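Local coordinates for protein bifunctional cytochrome P450/NADPH--P450 reductase (Deinococcus aerius, PDB 7F3H) that probably hydroxylates organic substrates at a heme iron, using electrons that a fused reductase takes from NADPH, at residues 291-296 with 315-320; 424-429 with 451-456; 337-342 with 349-354; 6-11 with 41-46. All blocks are in the same frame, centred on the assembly; numbering follows the deposited sequence.

Interaction 1: 291-296 with 315-320; sequences AQAYAE and LDVIPR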
loop_
_atom_site.group_PDB
_atom_site.type_symbol
_atom_site.label_atom_id
_atom_site.label_comp_id
_atom_site.label_asym_id
_atom_site.label_seq_id
_atom_site.Cartn_x
_atom_site.Cartn_y
_atom_site.Cartn_z
ATOM N N ALA A 291 -21.598 -8.530 -9.591
ATOM C CA ALA A 291 -22.287 -9.004 -10.795
ATOM C C ALA A 291 -21.781 -8.274 -12.031
ATOM O O ALA A 291 -21.498 -8.893 -13.067
ATOM C CB ALA A 291 -23.809 -8.841 -10.651
ATOM N N GLN A 292 -21.680 -6.943 -11.929
ATOM C CA GLN A 292 -21.172 -6.135 -13.044
ATOM C C GLN A 292 -19.755 -6.542 -13.425
ATOM O O GLN A 292 -19.403 -6.588 -14.612
ATOM C CB GLN A 292 -21.169 -4.654 -12.672
ATOM C CG GLN A 292 -22.524 -3.992 -12.507
ATOM C CD GLN A 292 -22.366 -2.565 -11.991
ATOM O OE1 GLN A 292 -22.552 -2.289 -10.804
ATOM N NE2 GLN A 292 -21.984 -1.659 -12.882
ATOM N N ALA A 293 -18.919 -6.838 -12.424
ATOM C CA ALA A 293 -17.547 -7.258 -12.720
ATOM C C ALA A 293 -17.504 -8.634 -13.407
ATOM O O ALA A 293 -16.684 -8.866 -14.314
ATOM C CB ALA A 293 -16.713 -7.251 -11.443
ATOM N N TYR A 294 -18.329 -9.577 -12.953
ATOM C CA TYR A 294 -18.428 -10.851 -13.659
ATOM C C TYR A 294 -18.844 -10.642 -15.123
ATOM O O TYR A 294 -18.349 -11.326 -16.036
ATOM C CB TYR A 294 -19.416 -11.762 -12.946
ATOM C CG TYR A 294 -18.897 -12.598 -11.776
ATOM C CD1 TYR A 294 -17.774 -13.405 -11.900
ATOM C CD2 TYR A 294 -19.618 -12.660 -10.578
ATOM C CE1 TYR A 294 -17.352 -14.208 -10.837
ATOM C CE2 TYR A 294 -19.223 -13.438 -9.547
ATOM C CZ TYR A 294 -18.097 -14.215 -9.662
ATOM O OH TYR A 294 -17.737 -14.994 -8.580
ATOM N N ALA A 295 -19.793 -9.734 -15.356
ATOM C CA ALA A 295 -20.226 -9.428 -16.720
ATOM C C ALA A 295 -19.066 -8.903 -17.572
ATOM O O ALA A 295 -18.907 -9.290 -18.739
ATOM C CB ALA A 295 -21.378 -8.420 -16.684
ATOM N N GLU A 296 -18.283 -7.970 -17.023
ATOM C CA GLU A 296 -17.121 -7.443 -17.744
ATOM C C GLU A 296 -16.135 -8.563 -18.092
ATOM O O GLU A 296 -15.671 -8.676 -19.239
ATOM C CB GLU A 296 -16.474 -6.347 -16.901
ATOM C CG GLU A 296 -15.117 -5.899 -17.328
ATOM C CD GLU A 296 -14.789 -4.498 -16.800
ATOM O OE1 GLU A 296 -15.123 -3.488 -17.482
ATOM O OE2 GLU A 296 -14.199 -4.402 -15.696
ATOM N N LEU A 315 -10.386 -2.880 -19.569
ATOM C CA LEU A 315 -11.288 -2.980 -18.428
ATOM C C LEU A 315 -11.848 -1.618 -18.029
ATOM O O LEU A 315 -11.168 -0.595 -18.133
ATOM C CB LEU A 315 -10.555 -3.550 -17.233
ATOM C CG LEU A 315 -10.092 -4.991 -17.261
ATOM C CD1 LEU A 315 -9.273 -5.157 -16.010
ATOM C CD2 LEU A 315 -11.263 -5.935 -17.295
ATOM N N ASP A 316 -13.096 -1.625 -17.515
ATOM C CA ASP A 316 -13.732 -0.401 -17.018
ATOM C C ASP A 316 -14.302 -0.553 -15.607
ATOM O O ASP A 316 -14.006 0.259 -14.712
ATOM C CB ASP A 316 -14.868 0.055 -17.933
ATOM C CG ASP A 316 -15.736 1.070 -17.265
ATOM O OD1 ASP A 316 -15.186 2.077 -16.756
ATOM O OD2 ASP A 316 -16.942 0.841 -17.170
ATOM N N VAL A 317 -15.129 -1.590 -15.408
ATOM C CA VAL A 317 -15.730 -1.829 -14.101
ATOM C C VAL A 317 -14.649 -2.110 -13.052
ATOM O O VAL A 317 -14.622 -1.489 -11.984
ATOM C CB VAL A 317 -16.731 -3.000 -14.194
ATOM C CG1 VAL A 317 -17.209 -3.435 -12.802
ATOM C CG2 VAL A 317 -17.905 -2.625 -15.089
ATOM N N ILE A 318 -13.732 -3.038 -13.351
ATOM C CA ILE A 318 -12.742 -3.477 -12.354
ATOM C C ILE A 318 -11.824 -2.331 -11.910
ATOM O O ILE A 318 -11.619 -2.169 -10.696
ATOM C CB ILE A 318 -11.986 -4.698 -12.879
ATOM C CG1 ILE A 318 -12.856 -5.957 -12.724
ATOM C CG2 ILE A 318 -10.645 -4.872 -12.221
ATOM C CD1 ILE A 318 -12.196 -7.225 -13.264
ATOM N N PRO A 319 -11.240 -1.521 -12.817
ATOM C CA PRO A 319 -10.542 -0.311 -12.364
ATOM C C PRO A 319 -11.375 0.578 -11.447
ATOM O O PRO A 319 -10.860 1.092 -10.447
ATOM C CB PRO A 319 -10.205 0.406 -13.683
ATOM C CG PRO A 319 -10.149 -0.653 -14.692
ATOM C CD PRO A 319 -11.163 -1.669 -14.287
ATOM N N ARG A 320 -12.647 0.826 -11.772
ATOM C CA ARG A 320 -13.408 1.746 -10.928
ATOM C C ARG A 320 -13.716 1.122 -9.571
ATOM O O ARG A 320 -13.705 1.818 -8.539
ATOM C CB ARG A 320 -14.663 2.164 -11.667
ATOM C CG ARG A 320 -14.370 3.144 -12.811
ATOM C CD ARG A 320 -15.657 3.700 -13.418
ATOM N NE ARG A 320 -16.369 2.719 -14.229
ATOM C CZ ARG A 320 -17.629 2.316 -14.032
ATOM N NH1 ARG A 320 -18.357 2.798 -13.016
ATOM N NH2 ARG A 320 -18.171 1.426 -14.868
HETATM O O HOH W 1 -21.240 1.319 -13.757
#
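Glu-296 spends its whole carboxylate on three consecutive backbone amides at the start of helix 317-329. OE1 accepts from both Asp-316 N and Val-317 N, each at 2.8 Å and from opposite faces of the carboxylate plane, while Ile-318 N meets OE2 at 2.8 Å almost in line with the C-O bond. An extended chain with CG trans to the backbone nitrogen (chi1 167°) carries the group across from helix 287-300. With an alanine at this position the three amides are likely to lose their acceptor, and a gap would open above Leu-315 CD2, which lies 3.8 Å from Glu-296 CD. In the cytochrome P450 fold these are the J and K helices, the latter bearing the ExxR motif further along, and the amides of its first turn are likely to stabilise the negative charge. Apolar packing is thinner: Ala-293 CB touches Val-317 CG1 at 4.1 Å and Ile-318 CG1 at 4.3 Å, with Leu-423 of helix 408-425 also against Ala-293. Within segment 315-320 Arg-320 grips Asp-316 side-on, Arg-320 NE to Asp-316 OD1 at 2.9 Å and NH2 to OD2 at 2.7 Å, and NH1 turns to Asp-380. A water accepts from Arg-320 NH2 and, weakly, from Gln-292 NE2.

Interaction 2: 424-429 with 451-456; sequences QKFALS and LRVRER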
loop_
_atom_site.group_PDB
_atom_site.type_symbol
_atom_site.label_atom_id
_atom_site.label_comp_id
_atom_site.label_asym_id
_atom_site.label_seq_id
_atom_site.Cartn_x
_atom_site.Cartn_y
_atom_site.Cartn_z
ATOM N N GLN A 424 -12.847 -14.650 -13.557
ATOM C CA GLN A 424 -13.019 -15.551 -14.686
ATOM C C GLN A 424 -13.266 -16.979 -14.214
ATOM O O GLN A 424 -14.200 -17.641 -14.679
ATOM C CB GLN A 424 -11.808 -15.487 -15.618
ATOM C CG GLN A 424 -12.056 -16.305 -16.900
ATOM C CD GLN A 424 -10.805 -16.617 -17.697
ATOM O OE1 GLN A 424 -9.658 -16.446 -17.239
ATOM N NE2 GLN A 424 -11.020 -17.064 -18.917
ATOM N N LYS A 425 -12.456 -17.461 -13.261
ATOM C CA LYS A 425 -12.564 -18.874 -12.882
ATOM C C LYS A 425 -13.597 -19.145 -11.790
ATOM O O LYS A 425 -14.266 -20.174 -11.819
ATOM C CB LYS A 425 -11.211 -19.416 -12.426
ATOM C CG LYS A 425 -10.980 -20.896 -12.705
ATOM C CD LYS A 425 -10.442 -21.046 -14.118
ATOM C CE LYS A 425 -9.928 -22.463 -14.404
ATOM N NZ LYS A 425 -10.822 -23.630 -14.130
ATOM N N PHE A 426 -13.745 -18.258 -10.817
ATOM C CA PHE A 426 -14.295 -18.667 -9.521
ATOM C C PHE A 426 -15.601 -17.962 -9.186
ATOM O O PHE A 426 -15.727 -16.743 -9.363
ATOM C CB PHE A 426 -13.240 -18.434 -8.437
ATOM C CG PHE A 426 -12.052 -19.348 -8.585
ATOM C CD1 PHE A 426 -12.243 -20.718 -8.790
ATOM C CD2 PHE A 426 -10.756 -18.850 -8.568
ATOM C CE1 PHE A 426 -11.157 -21.573 -8.946
ATOM C CE2 PHE A 426 -9.665 -19.694 -8.709
ATOM C CZ PHE A 426 -9.864 -21.059 -8.904
ATOM N N ALA A 427 -16.568 -18.754 -8.722
ATOM C CA ALA A 427 -17.699 -18.282 -7.932
ATOM C C ALA A 427 -17.248 -18.089 -6.486
ATOM O O ALA A 427 -16.805 -19.047 -5.839
ATOM C CB ALA A 427 -18.846 -19.283 -7.990
ATOM N N LEU A 428 -17.399 -16.854 -5.990
ATOM C CA LEU A 428 -17.031 -16.463 -4.634
ATOM C C LEU A 428 -18.148 -16.805 -3.658
ATOM O O LEU A 428 -19.338 -16.745 -4.002
ATOM C CB LEU A 428 -16.761 -14.956 -4.581
ATOM C CG LEU A 428 -15.639 -14.352 -5.450
ATOM C CD1 LEU A 428 -15.176 -12.972 -4.905
ATOM C CD2 LEU A 428 -14.416 -15.323 -5.634
ATOM N N SER A 429 -17.762 -17.176 -2.442
ATOM C CA SER A 429 -18.689 -17.670 -1.442
ATOM C C SER A 429 -18.163 -17.305 -0.049
ATOM O O SER A 429 -16.945 -17.323 0.201
ATOM C CB SER A 429 -18.852 -19.179 -1.641
ATOM O OG SER A 429 -19.524 -19.788 -0.574
ATOM N N LEU A 451 -12.745 -17.087 2.530
ATOM C CA LEU A 451 -13.852 -17.340 1.620
ATOM C C LEU A 451 -13.676 -18.716 0.993
ATOM O O LEU A 451 -12.677 -19.404 1.235
ATOM C CB LEU A 451 -13.971 -16.251 0.535
ATOM C CG LEU A 451 -12.786 -15.886 -0.355
ATOM C CD1 LEU A 451 -12.597 -16.916 -1.476
ATOM C CD2 LEU A 451 -12.999 -14.489 -0.919
ATOM N N ARG A 452 -14.691 -19.140 0.228
ATOM C CA ARG A 452 -14.640 -20.371 -0.552
ATOM C C ARG A 452 -14.913 -20.091 -2.027
ATOM O O ARG A 452 -15.667 -19.178 -2.372
ATOM C CB ARG A 452 -15.622 -21.393 -0.003
ATOM C CG ARG A 452 -14.968 -22.250 1.062
ATOM C CD ARG A 452 -15.981 -23.045 1.851
ATOM N NE ARG A 452 -15.486 -23.234 3.202
ATOM C CZ ARG A 452 -16.192 -23.767 4.183
ATOM N NH1 ARG A 452 -17.433 -24.185 3.967
ATOM N NH2 ARG A 452 -15.658 -23.871 5.390
ATOM N N VAL A 453 -14.270 -20.859 -2.915
ATOM C CA VAL A 453 -14.441 -20.641 -4.351
ATOM C C VAL A 453 -14.838 -21.943 -5.039
ATOM O O VAL A 453 -14.462 -23.046 -4.614
ATOM C CB VAL A 453 -13.185 -20.048 -5.039
ATOM C CG1 VAL A 453 -12.905 -18.669 -4.525
ATOM C CG2 VAL A 453 -11.972 -20.937 -4.876
ATOM N N ARG A 454 -15.609 -21.803 -6.125
ATOM C CA ARG A 454 -15.971 -22.958 -6.937
ATOM C C ARG A 454 -15.844 -22.603 -8.416
ATOM O O ARG A 454 -16.255 -21.519 -8.842
ATOM C CB ARG A 454 -17.399 -23.433 -6.602
ATOM C CG ARG A 454 -17.787 -24.773 -7.213
ATOM C CD ARG A 454 -19.279 -24.858 -7.608
ATOM N NE ARG A 454 -19.765 -23.615 -8.213
ATOM C CZ ARG A 454 -21.018 -23.176 -8.119
ATOM N NH1 ARG A 454 -21.898 -23.840 -7.353
ATOM N NH2 ARG A 454 -21.355 -22.010 -8.701
ATOM N N GLU A 455 -15.277 -23.520 -9.204
ATOM C CA GLU A 455 -15.174 -23.308 -10.650
ATOM C C GLU A 455 -16.516 -22.876 -11.242
ATOM O O GLU A 455 -17.540 -23.527 -11.026
ATOM C CB GLU A 455 -14.699 -24.593 -11.328
ATOM C CG GLU A 455 -13.204 -24.649 -11.581
ATOM C CD GLU A 455 -12.751 -25.997 -12.144
ATOM O OE1 GLU A 455 -11.897 -25.994 -13.055
ATOM O OE2 GLU A 455 -13.254 -27.056 -11.681
ATOM N N ARG A 456 -16.505 -21.777 -11.994
ATOM C CA ARG A 456 -17.697 -21.384 -12.726
ATOM C C ARG A 456 -17.969 -22.371 -13.857
ATOM O O ARG A 456 -17.069 -22.723 -14.629
ATOM C CB ARG A 456 -17.544 -19.962 -13.265
ATOM C CG ARG A 456 -17.476 -18.913 -12.164
ATOM C CD ARG A 456 -17.156 -17.550 -12.716
ATOM N NE ARG A 456 -18.318 -16.978 -13.388
ATOM C CZ ARG A 456 -18.266 -16.058 -14.353
ATOM N NH1 ARG A 456 -17.093 -15.577 -14.770
ATOM N NH2 ARG A 456 -19.403 -15.614 -14.891
#
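Phe-426 and Val-453 meet ring face to methyl: Val-453 CG2 stands 4.1 Å from the ring centroid in a CH-pi contact, while Lys-425 CB covers the opposite face. Val-453 CG1 lies beside Leu-428 CD2, 3.8 Å away, the two side chains pointing the same way. Lys-425 NZ forms a salt bridge with Glu-455 OE1 at 2.8 Å; the lysine chain, bent at chi2 and chi4, runs alongside the glutamate, and the same ammonium also bridges to Glu-135 of helix 113-137. The backbones hold these groups in antiparallel register, Ala-427 with Arg-454 as a hydrogen-bonded pair (Ala-427 N to Arg-454 O 2.8 Å), and Arg-456 N extends the pairing to Lys-425 O at 2.8 Å. Arg-456 then folds back over the helix-strand junction, CG 3.6 Å from Ala-427 N and CD 3.5 Å from Gln-424 O, and its guanidinium goes on to Asp-298 and Leu-423 O. Asp-298 would probably lose a charge partner, and this junction its cover, were an alanine here. Further out, Val-131 backs Phe-426 and Trp-134 backs Val-453, both from helix 113-137, and Leu-280 and Leu-284 back Leu-428. This is the beta-3 sheet of the P450 fold, whose edge strand 426-429 directly follows the L helix.

Interaction 3: 337-342 with 349-354; sequences VTALQD and YEIRKG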
loop_
_atom_site.group_PDB
_atom_site.type_symbol
_atom_site.label_atom_id
_atom_site.label_comp_id
_atom_site.label_asym_id
_atom_site.label_seq_id
_atom_site.Cartn_x
_atom_site.Cartn_y
_atom_site.Cartn_z
ATOM N N VAL A 337 2.946 14.703 6.934
ATOM C CA VAL A 337 3.842 15.740 6.434
ATOM C C VAL A 337 4.400 16.532 7.605
ATOM O O VAL A 337 3.812 16.609 8.685
ATOM C CB VAL A 337 3.143 16.691 5.426
ATOM C CG1 VAL A 337 2.841 15.951 4.153
ATOM C CG2 VAL A 337 1.865 17.296 6.020
ATOM N N THR A 338 5.536 17.178 7.362
ATOM C CA THR A 338 6.207 17.995 8.357
ATOM C C THR A 338 6.290 19.449 7.896
ATOM O O THR A 338 6.592 19.736 6.726
ATOM C CB THR A 338 7.599 17.458 8.634
ATOM O OG1 THR A 338 7.515 16.037 8.806
ATOM C CG2 THR A 338 8.150 18.115 9.893
ATOM N N ALA A 339 5.998 20.354 8.825
ATOM C CA ALA A 339 6.034 21.783 8.558
ATOM C C ALA A 339 7.469 22.245 8.358
ATOM O O ALA A 339 8.308 22.062 9.246
ATOM C CB ALA A 339 5.375 22.542 9.713
ATOM N N LEU A 340 7.746 22.859 7.190
ATOM C CA LEU A 340 9.082 23.384 6.890
ATOM C C LEU A 340 9.383 24.627 7.716
ATOM O O LEU A 340 10.511 24.832 8.166
ATOM C CB LEU A 340 9.213 23.695 5.392
ATOM C CG LEU A 340 8.988 22.502 4.442
ATOM C CD1 LEU A 340 9.160 22.873 2.942
ATOM C CD2 LEU A 340 9.869 21.261 4.802
ATOM N N GLN A 341 8.402 25.496 7.860
ATOM C CA GLN A 341 8.477 26.716 8.640
ATOM C C GLN A 341 7.251 26.755 9.537
ATOM O O GLN A 341 6.355 25.916 9.432
ATOM C CB GLN A 341 8.509 27.951 7.731
ATOM C CG GLN A 341 9.768 28.087 6.927
ATOM C CD GLN A 341 11.039 28.048 7.801
ATOM O OE1 GLN A 341 12.042 27.421 7.431
ATOM N NE2 GLN A 341 10.992 28.714 8.971
ATOM N N ASP A 342 7.215 27.711 10.454
ATOM C CA ASP A 342 5.952 28.018 11.103
ATOM C C ASP A 342 4.900 28.334 10.045
ATOM O O ASP A 342 5.121 29.167 9.168
ATOM C CB ASP A 342 6.128 29.191 12.067
ATOM C CG ASP A 342 7.005 28.825 13.252
ATOM O OD1 ASP A 342 7.271 27.611 13.439
ATOM O OD2 ASP A 342 7.418 29.727 14.002
ATOM N N TYR A 349 -5.105 28.116 12.296
ATOM C CA TYR A 349 -4.426 27.073 13.061
ATOM C C TYR A 349 -2.922 27.115 12.816
ATOM O O TYR A 349 -2.479 27.012 11.667
ATOM C CB TYR A 349 -4.984 25.705 12.674
ATOM C CG TYR A 349 -6.470 25.562 12.889
ATOM C CD1 TYR A 349 -7.031 25.690 14.164
ATOM C CD2 TYR A 349 -7.320 25.319 11.816
ATOM C CE1 TYR A 349 -8.388 25.549 14.361
ATOM C CE2 TYR A 349 -8.687 25.179 12.005
ATOM C CZ TYR A 349 -9.221 25.289 13.273
ATOM O OH TYR A 349 -10.599 25.145 13.446
ATOM N N GLU A 350 -2.136 27.242 13.892
ATOM C CA GLU A 350 -0.681 27.295 13.759
ATOM C C GLU A 350 -0.093 25.894 13.767
ATOM O O GLU A 350 -0.548 25.037 14.518
ATOM C CB GLU A 350 -0.014 28.123 14.848
ATOM C CG GLU A 350 1.441 28.419 14.457
ATOM C CD GLU A 350 2.233 29.132 15.529
ATOM O OE1 GLU A 350 1.703 30.094 16.131
ATOM O OE2 GLU A 350 3.397 28.727 15.759
ATOM N N ILE A 351 0.823 25.639 12.843
ATOM C CA ILE A 351 1.639 24.433 12.801
ATOM C C ILE A 351 3.091 24.876 12.866
ATOM O O ILE A 351 3.602 25.472 11.914
ATOM C CB ILE A 351 1.370 23.604 11.539
ATOM C CG1 ILE A 351 -0.150 23.480 11.301
ATOM C CG2 ILE A 351 2.088 22.251 11.635
ATOM C CD1 ILE A 351 -0.934 22.751 12.410
ATOM N N ARG A 352 3.755 24.598 13.982
ATOM C CA ARG A 352 5.133 25.037 14.192
ATOM C C ARG A 352 6.122 24.293 13.303
ATOM O O ARG A 352 5.901 23.143 12.911
ATOM C CB ARG A 352 5.508 24.856 15.655
ATOM C CG ARG A 352 4.657 25.691 16.580
ATOM C CD ARG A 352 5.058 25.464 18.012
ATOM N NE ARG A 352 4.847 26.678 18.784
ATOM C CZ ARG A 352 5.697 27.695 18.837
ATOM N NH1 ARG A 352 6.850 27.650 18.172
ATOM N NH2 ARG A 352 5.388 28.757 19.569
ATOM N N LYS A 353 7.209 24.979 12.944
ATOM C CA LYS A 353 8.296 24.310 12.243
ATOM C C LYS A 353 8.628 22.981 12.911
ATOM O O LYS A 353 8.833 22.912 14.127
ATOM C CB LYS A 353 9.534 25.207 12.198
ATOM C CG LYS A 353 10.588 24.712 11.219
ATOM C CD LYS A 353 11.914 25.444 11.350
ATOM C CE LYS A 353 12.814 25.145 10.157
ATOM N NZ LYS A 353 14.252 25.453 10.405
ATOM N N GLY A 354 8.672 21.921 12.101
ATOM C CA GLY A 354 8.977 20.584 12.561
ATOM C C GLY A 354 7.800 19.783 13.074
ATOM O O GLY A 354 7.902 18.555 13.151
#
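Ala-339 and Gly-354 are joined by the hydrogen bond that closes the tight end of this contact: Gly-354 N points at Ala-339 O, 2.9 Å away and nearly straight at 170°. The methyl of Ala-339 is wedged in behind it, CB lying 3.3 Å from Arg-352 O and 3.8 Å from Ile-351 CG2. Thr-338 adds its own methyl, CG2 3.3 Å from Gly-354 O. Gly-354 adopts a left-handed conformation (phi 86°), in which a beta carbon would press on the preceding carbonyl oxygen, and the chain can thus turn here into strand 356-359. Phe-71 of the neighbouring strand 71-72 packs on both Ala-339 and Ile-351 and continues the apolar part.

The outer side is polar and more exposed to solvent. Asp-342 OD1 takes Lys-353 N at 2.7 Å, almost in line with its C-O bond, and ties the two segments where they run past each other. Lys-353 is stretched out, its CG only 3.1 Å from Leu-340 O, and it lies side by side with Gln-341, whose OE1 is 3.6 Å from Lys-353 CE. Asp-342 also approaches Glu-350, a like charge probably eased by Arg-352, whose guanidinium has Glu-350 OE2 over one face in a long ion pair without a directed N-H. The arrangement belongs to the cytochrome P450 beta region, where a strand of the beta-1 sheet leads into the small beta-2 hairpin, strands 343-345 and 349-351, and the chain then returns to the same sheet.

Interaction 4: 6-11 with 41-46; sequences APIPSP and EGLFQL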
loop_
_atom_site.group_PDB
_atom_site.type_symbol
_atom_site.label_atom_id
_atom_site.label_comp_id
_atom_site.label_asym_id
_atom_site.label_seq_id
_atom_site.Cartn_x
_atom_site.Cartn_y
_atom_site.Cartn_z
ATOM N N ALA A 6 -6.621 30.395 16.392
ATOM C CA ALA A 6 -7.517 29.456 17.062
ATOM C C ALA A 6 -6.764 28.225 17.549
ATOM O O ALA A 6 -5.911 27.694 16.822
ATOM C CB ALA A 6 -8.653 29.012 16.136
ATOM N N PRO A 7 -7.052 27.745 18.761
ATOM C CA PRO A 7 -6.429 26.490 19.218
ATOM C C PRO A 7 -6.955 25.313 18.402
ATOM O O PRO A 7 -8.132 25.264 18.038
ATOM C CB PRO A 7 -6.851 26.383 20.691
ATOM C CG PRO A 7 -8.127 27.195 20.771
ATOM C CD PRO A 7 -7.974 28.317 19.763
ATOM N N ILE A 8 -6.048 24.414 18.036
ATOM C CA ILE A 8 -6.469 23.205 17.324
ATOM C C ILE A 8 -7.407 22.410 18.224
ATOM O O ILE A 8 -7.084 22.181 19.408
ATOM C CB ILE A 8 -5.244 22.369 16.915
ATOM C CG1 ILE A 8 -4.386 23.148 15.913
ATOM C CG2 ILE A 8 -5.680 21.030 16.352
ATOM C CD1 ILE A 8 -3.069 22.515 15.605
ATOM N N PRO A 9 -8.580 22.001 17.753
ATOM C CA PRO A 9 -9.495 21.265 18.631
ATOM C C PRO A 9 -8.828 20.020 19.205
ATOM O O PRO A 9 -7.981 19.387 18.566
ATOM C CB PRO A 9 -10.670 20.903 17.710
ATOM C CG PRO A 9 -10.599 21.936 16.572
ATOM C CD PRO A 9 -9.132 22.222 16.406
ATOM N N SER A 10 -9.223 19.685 20.439
ATOM C CA SER A 10 -8.707 18.540 21.153
ATOM C C SER A 10 -9.791 17.890 22.019
ATOM O O SER A 10 -10.558 18.605 22.676
ATOM C CB SER A 10 -7.498 18.950 22.000
ATOM O OG SER A 10 -6.706 17.807 22.313
ATOM N N PRO A 11 -9.911 16.562 22.013
ATOM C CA PRO A 11 -10.961 15.890 22.811
ATOM C C PRO A 11 -10.662 16.020 24.295
ATOM O O PRO A 11 -9.509 16.237 24.694
ATOM C CB PRO A 11 -10.850 14.422 22.371
ATOM C CG PRO A 11 -10.036 14.444 21.149
ATOM C CD PRO A 11 -9.097 15.576 21.285
ATOM N N GLU A 41 -14.391 20.815 12.558
ATOM C CA GLU A 41 -13.355 21.744 12.099
ATOM C C GLU A 41 -12.332 21.103 11.183
ATOM O O GLU A 41 -11.502 21.819 10.611
ATOM C CB GLU A 41 -12.605 22.373 13.265
ATOM C CG GLU A 41 -13.429 23.297 14.091
ATOM C CD GLU A 41 -14.046 22.559 15.259
ATOM O OE1 GLU A 41 -14.340 21.354 15.097
ATOM O OE2 GLU A 41 -14.253 23.173 16.330
ATOM N N GLY A 42 -12.256 19.780 11.142
ATOM C CA GLY A 42 -11.419 19.130 10.158
ATOM C C GLY A 42 -9.996 18.837 10.597
ATOM O O GLY A 42 -9.225 18.281 9.787
ATOM N N LEU A 43 -9.614 19.171 11.842
ATOM C CA LEU A 43 -8.331 18.698 12.358
ATOM C C LEU A 43 -8.447 18.662 13.885
ATOM O O LEU A 43 -9.212 19.425 14.478
ATOM C CB LEU A 43 -7.114 19.592 11.945
ATOM C CG LEU A 43 -6.689 20.907 12.644
ATOM C CD1 LEU A 43 -5.276 21.432 12.241
ATOM C CD2 LEU A 43 -7.707 22.010 12.658
ATOM N N PHE A 44 -7.663 17.795 14.521
ATOM C CA PHE A 44 -7.649 17.770 15.987
ATOM C C PHE A 44 -6.261 17.401 16.491
ATOM O O PHE A 44 -5.377 17.017 15.722
ATOM C CB PHE A 44 -8.711 16.828 16.584
ATOM C CG PHE A 44 -8.537 15.372 16.200
ATOM C CD1 PHE A 44 -7.551 14.586 16.790
ATOM C CD2 PHE A 44 -9.386 14.784 15.269
ATOM C CE1 PHE A 44 -7.392 13.274 16.443
ATOM C CE2 PHE A 44 -9.248 13.458 14.919
ATOM C CZ PHE A 44 -8.242 12.699 15.503
ATOM N N GLN A 45 -6.106 17.499 17.814
ATOM C CA GLN A 45 -4.834 17.396 18.529
ATOM C C GLN A 45 -4.970 16.421 19.704
ATOM O O GLN A 45 -5.969 16.458 20.421
ATOM C CB GLN A 45 -4.483 18.781 19.051
ATOM C CG GLN A 45 -3.066 19.108 19.295
ATOM C CD GLN A 45 -2.962 20.466 19.977
ATOM O OE1 GLN A 45 -3.980 21.125 20.223
ATOM N NE2 GLN A 45 -1.748 20.872 20.316
ATOM N N LEU A 46 -3.969 15.547 19.894
ATOM C CA LEU A 46 -3.845 14.623 21.024
ATOM C C LEU A 46 -2.504 14.763 21.728
ATOM O O LEU A 46 -1.514 15.144 21.092
ATOM C CB LEU A 46 -4.035 13.172 20.526
ATOM C CG LEU A 46 -5.362 12.689 19.918
ATOM C CD1 LEU A 46 -5.272 11.202 19.676
ATOM C CD2 LEU A 46 -6.560 13.003 20.815
#
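Pro-9 O faces Gln-45 N at 2.8 Å, but the approach is bent (128°) and the hydrogen bond weak. One residue on, Ser-10 OG is donor to Gln-45 O, modelled so close that its exact geometry is doubtful. Segment 6-11 supplies the acceptor of the first bond and the donor of the second, and lies across strand 43-48, the outermost strand of the P450 beta-1 sheet. The end-to-end directions of 8-11 and 41-46 differ by 67°, and the prolines, lacking an N-H, probably limit regular pairing. Carbon contacts surround the polar pair. Phe-44 CA comes within 3.1 Å of Pro-9 O as a C-H...O contact, and the Pro-9 ring bears on Leu-43, its CD 3.4 Å from Leu-43 O, while CG reaches Glu-41 CD at 3.7 Å. Ile-8 crosses Leu-43 at about a right angle: its CG2, trans to the backbone nitrogen, points at Leu-43 CG (3.8 Å) and also touches Gln-45 CB at 3.7 Å. Ile-54 of strand 51-56 and Ile-351 of the beta-2 hairpin extend this apolar patch beyond the two segments. Past the serine, Leu-35 of helix 28-38 packs on both Pro-11 and Leu-46, and there Pro-11 CD sits 3.6 Å from Leu-46 CD2.

Interactions 1 and 2 lie on one side of the molecule, 3 and 4 on the other, and within each pair the contacts touch. Tyr-294 of helix 287-300, turned away from interaction 1, probably hydrogen-bonds through OH to Phe-426 O and Leu-428 N of interaction 2. Tyr-349 likewise packs from interaction 3 onto Leu-43 and Glu-41 of interaction 4, and both contacts reach the five-stranded sheet. Interaction 1 is the most buried, a carboxylate at a helix start. Interactions 2, 3 and 4 are all partly buried: 2 relies on regular strand pairing, whereas 3 and 4 have isolated backbone bonds amid irregular chain, charged side chains fringing the former and prolines dominating the latter.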